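Side-chain contacts in probable glutamine synthetase (Pseudomonas aeruginosa, PDB 4HPP), which is a probable member of the glutamine synthetase family, here a six-chain assembly that binds glutamic acid and magnesium in its catalytic domain: residues A[389-392]-A[393-396]; A[284-287]-A[288-291]. One frame throughout, in Å; residues are numbered along the deposited sequence.

Interaction 1 of 2, residues A[389-392]-A[393-396]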
loop_
_atom_site.group_PDB
_atom_site.type_symbol
_atom_site.label_atom_id
_atom_site.label_comp_id
_atom_site.label_asym_id
_atom_site.label_seq_id
_atom_site.Cartn_x
_atom_site.Cartn_y
_atom_site.Cartn_z
ATOM N N ALA A 389 -22.536 31.712 -36.131
ATOM C CA ALA A 389 -21.857 32.001 -34.881
ATOM C C ALA A 389 -22.417 31.237 -33.684
ATOM O O ALA A 389 -21.845 31.286 -32.618
ATOM C CB ALA A 389 -21.892 33.502 -34.604
ATOM N N THR A 390 -23.549 30.559 -33.843
ATOM C CA THR A 390 -24.110 29.690 -32.797
ATOM C C THR A 390 -24.678 28.504 -33.547
ATOM O O THR A 390 -24.894 28.563 -34.759
ATOM C CB THR A 390 -25.294 30.339 -32.015
ATOM O OG1 THR A 390 -26.334 30.683 -32.929
ATOM C CG2 THR A 390 -24.869 31.600 -31.223
ATOM N N LEU A 391 -24.976 27.437 -32.834
ATOM C CA LEU A 391 -25.720 26.339 -33.443
ATOM C C LEU A 391 -27.042 26.774 -34.104
ATOM O O LEU A 391 -27.402 26.260 -35.216
ATOM C CB LEU A 391 -25.996 25.287 -32.385
ATOM C CG LEU A 391 -26.488 23.990 -32.958
ATOM C CD1 LEU A 391 -25.652 23.575 -34.177
ATOM C CD2 LEU A 391 -26.482 23.004 -31.798
ATOM N N GLY A 392 -27.756 27.706 -33.423
ATOM C CA GLY A 392 -29.080 28.224 -33.895
ATOM C C GLY A 392 -28.988 28.801 -35.296
ATOM O O GLY A 392 -29.677 28.365 -36.256
ATOM N N ASP A 393 -28.095 29.775 -35.409
ATOM C CA ASP A 393 -27.746 30.343 -36.710
ATOM C C ASP A 393 -27.327 29.267 -37.685
ATOM O O ASP A 393 -27.672 29.370 -38.875
ATOM C CB ASP A 393 -26.705 31.474 -36.572
ATOM C CG ASP A 393 -27.139 32.542 -35.530
ATOM O OD1 ASP A 393 -28.317 32.473 -35.075
ATOM O OD2 ASP A 393 -26.323 33.435 -35.151
ATOM N N ALA A 394 -26.649 28.210 -37.196
ATOM C CA ALA A 394 -26.133 27.213 -38.143
ATOM C C ALA A 394 -27.281 26.411 -38.623
ATOM O O ALA A 394 -27.328 26.103 -39.797
ATOM C CB ALA A 394 -25.036 26.334 -37.581
ATOM N N LEU A 395 -28.230 26.095 -37.738
ATOM C CA LEU A 395 -29.493 25.416 -38.195
ATOM C C LEU A 395 -30.446 26.275 -39.062
ATOM O O LEU A 395 -31.063 25.763 -40.005
ATOM C CB LEU A 395 -30.273 24.828 -37.023
ATOM C CG LEU A 395 -29.429 23.942 -36.122
ATOM C CD1 LEU A 395 -30.206 23.613 -34.870
ATOM C CD2 LEU A 395 -29.010 22.646 -36.835
ATOM N N ASP A 396 -30.583 27.564 -38.730
ATOM C CA ASP A 396 -31.204 28.494 -39.674
ATOM C C ASP A 396 -30.591 28.239 -41.044
ATOM O O ASP A 396 -31.316 27.877 -41.959
ATOM C CB ASP A 396 -31.048 29.974 -39.259
ATOM C CG ASP A 396 -31.626 30.261 -37.882
ATOM O OD1 ASP A 396 -32.480 29.477 -37.409
ATOM O OD2 ASP A 396 -31.212 31.255 -37.256
#
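T390 caps the start of helix 391-399 by taking the amide hydrogen of D393, the textbook N-cap bond: T390 OG1 lies 3.2 Å from D393 N, and the N-H...O angle of 169° is nearly straight. A first torsion of 58° makes this possible, because it sets OG1 between the backbone N and the carbonyl carbon, facing the first turn, and leaves CG2 beside the backbone N. The D393 carboxylate stays close to the same hydroxyl, yet the geometry between its OD1 and T390 OG1 is not that of a hydrogen bond. Behind the cap the regular backbone bonds begin: A394 N reaches T390 O at 3.0 Å, and L395 N reaches L391 O at 2.7 Å. On the buried side L391 and L395, one turn apart, meet through L391 CG and L395 CD1 at 4.2 Å, and both lean on L424 of helix 410-427. A394 packs on A279 of helix 261-281. The partly exposed D396 forms a salt bridge through OD1 with R421, tying helix 391-399 to helix 410-427. Its amide closes the last of these turns: D396 N to G392 O is 2.8 Å, with an N-H...O angle of 177°.

Interaction 2 of 2, residues A[284-287]-A[288-291]; sequences TAAS and YLRL. With GLU (glutamic acid), chain D.
The Y288 ring turns an edge to the carbonyl of T284, whose O lies near the ring plane and 3.5 Å from Y288 CD1, in the short turn that leads into helix 288-291. S287 sits alongside, its CB 3.9 Å from Y288 CE1. S287 OG points back to the start of the turn, accepts from T284 N at 3.2 Å and is also hydrogen-bonded to D337 OD1. The bonds from Y288 N to A285 O and from L289 N to A286 O are weak, whereas S287 O takes two backbone donors. L291 N lies in the carbonyl plane of S287; R290 N comes from above it, 59° out of plane. The side chain of R290, a residue of the glutamic acid pocket, leads away from helix 288-291: with CG anti to its backbone N (chi1 161°) and the chain extended to NE, the guanidinium reaches the ligand edge-on. R290 NE donates to O of the glutamic acid at 2.8 Å, and R290 NH1 to its carboxylate OXT at 2.7 Å, a two-pronged grip; E133 and H236 also bond this ligand. R290 NH1 also donates to R334 O on strand 330-336. Around the turn, Y288 packs on helix 391-399, T284 on helix 410-427, and L289 on helix 432-439.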
loop_
_atom_site.group_PDB
_atom_site.type_symbol
_atom_site.label_atom_id
_atom_site.label_comp_id
_atom_site.label_asym_id
_atom_site.label_seq_id
_atom_site.Cartn_x
_atom_site.Cartn_y
_atom_site.Cartn_z
ATOM N N THR A 284 -22.469 20.998 -32.622
ATOM C CA THR A 284 -22.985 21.110 -31.252
ATOM C C THR A 284 -22.887 22.534 -30.758
ATOM O O THR A 284 -22.121 23.354 -31.306
ATOM C CB THR A 284 -22.281 20.196 -30.231
ATOM O OG1 THR A 284 -20.890 20.500 -30.211
ATOM C CG2 THR A 284 -22.480 18.727 -30.576
ATOM N N ALA A 285 -23.647 22.812 -29.707
ATOM C CA ALA A 285 -23.645 24.145 -29.090
ATOM C C ALA A 285 -22.205 24.581 -28.716
ATOM O O ALA A 285 -21.817 25.730 -28.983
ATOM C CB ALA A 285 -24.590 24.179 -27.877
ATOM N N ALA A 286 -21.414 23.649 -28.151
ATOM C CA ALA A 286 -20.008 23.904 -27.797
ATOM C C ALA A 286 -19.116 24.153 -29.001
ATOM O O ALA A 286 -17.980 24.630 -28.831
ATOM C CB ALA A 286 -19.427 22.784 -26.943
ATOM N N SER A 287 -19.620 23.851 -30.207
ATOM C CA SER A 287 -18.797 23.984 -31.401
ATOM C C SER A 287 -18.501 25.446 -31.693
ATOM O O SER A 287 -17.431 25.790 -32.256
ATOM C CB SER A 287 -19.437 23.307 -32.597
ATOM O OG SER A 287 -19.417 21.895 -32.449
ATOM N N TYR A 288 -19.422 26.318 -31.271
ATOM C CA TYR A 288 -19.291 27.735 -31.601
ATOM C C TYR A 288 -18.368 28.542 -30.680
ATOM O O TYR A 288 -17.966 29.620 -31.056
ATOM C CB TYR A 288 -20.633 28.362 -31.982
ATOM C CG TYR A 288 -21.103 27.632 -33.179
ATOM C CD1 TYR A 288 -21.779 26.415 -33.042
ATOM C CD2 TYR A 288 -20.763 28.067 -34.448
ATOM C CE1 TYR A 288 -22.165 25.681 -34.140
ATOM C CE2 TYR A 288 -21.115 27.316 -35.567
ATOM C CZ TYR A 288 -21.817 26.128 -35.402
ATOM O OH TYR A 288 -22.172 25.377 -36.509
ATOM N N LEU A 289 -17.979 27.968 -29.534
ATOM C CA LEU A 289 -16.850 28.514 -28.757
ATOM C C LEU A 289 -15.519 28.325 -29.490
ATOM O O LEU A 289 -14.558 29.038 -29.201
ATOM C CB LEU A 289 -16.754 27.901 -27.342
ATOM C CG LEU A 289 -18.089 27.584 -26.668
ATOM C CD1 LEU A 289 -17.905 26.681 -25.469
ATOM C CD2 LEU A 289 -18.790 28.895 -26.252
ATOM N N ARG A 290 -15.471 27.349 -30.403
ATOM C CA ARG A 290 -14.285 27.054 -31.242
ATOM C C ARG A 290 -14.278 27.847 -32.581
ATOM O O ARG A 290 -13.258 28.502 -32.938
ATOM C CB ARG A 290 -14.149 25.529 -31.475
ATOM C CG ARG A 290 -13.279 25.151 -32.662
ATOM C CD ARG A 290 -12.937 23.653 -32.736
ATOM N NE ARG A 290 -11.972 23.479 -33.809
ATOM C CZ ARG A 290 -12.253 23.410 -35.116
ATOM N NH1 ARG A 290 -11.265 23.298 -35.991
ATOM N NH2 ARG A 290 -13.504 23.418 -35.562
ATOM N N LEU A 291 -15.412 27.817 -33.299
ATOM C CA LEU A 291 -15.537 28.505 -34.614
ATOM C C LEU A 291 -15.491 30.052 -34.585
ATOM O O LEU A 291 -14.900 30.690 -35.476
ATOM C CB LEU A 291 -16.796 28.057 -35.356
ATOM C CG LEU A 291 -16.932 26.780 -36.166
ATOM C CD1 LEU A 291 -17.889 27.179 -37.278
ATOM C CD2 LEU A 291 -15.607 26.269 -36.733
HETATM N N GLU D . -6.388 23.171 -32.738
HETATM C CA GLU D . -6.767 23.810 -34.062
HETATM C C GLU D . -8.241 23.641 -34.498
HETATM O O GLU D . -9.165 23.791 -33.708
HETATM C CB GLU D . -5.858 23.297 -35.171
HETATM C CG GLU D . -4.441 23.790 -35.061
HETATM C CD GLU D . -3.533 23.103 -36.027
HETATM O OE1 GLU D . -3.046 23.803 -36.927
HETATM O OE2 GLU D . -3.323 21.872 -35.896
HETATM O OXT GLU D . -8.559 23.336 -35.653
#

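How the interactions relate
Interactions 1 and 2 lie in one catalytic domain with centres about 10 Å apart, and Y288 joins them: its side chain packs against L391 and A394, with Y288 OH 3.2 Å from A394 CB. Both also lean on helix 410-427. Interaction 2 is the buried one, with five of its eight residues enclosed, while interaction 1 is only partly buried and has exposed A389 and T390 at its start. The chemistry differs accordingly. Residues 389-396 combine a hydroxyl cap and an acidic face with a leucine-lined inner side, whereas residues 284-291 use a buried serine and an arginine directed at the bound glutamic acid.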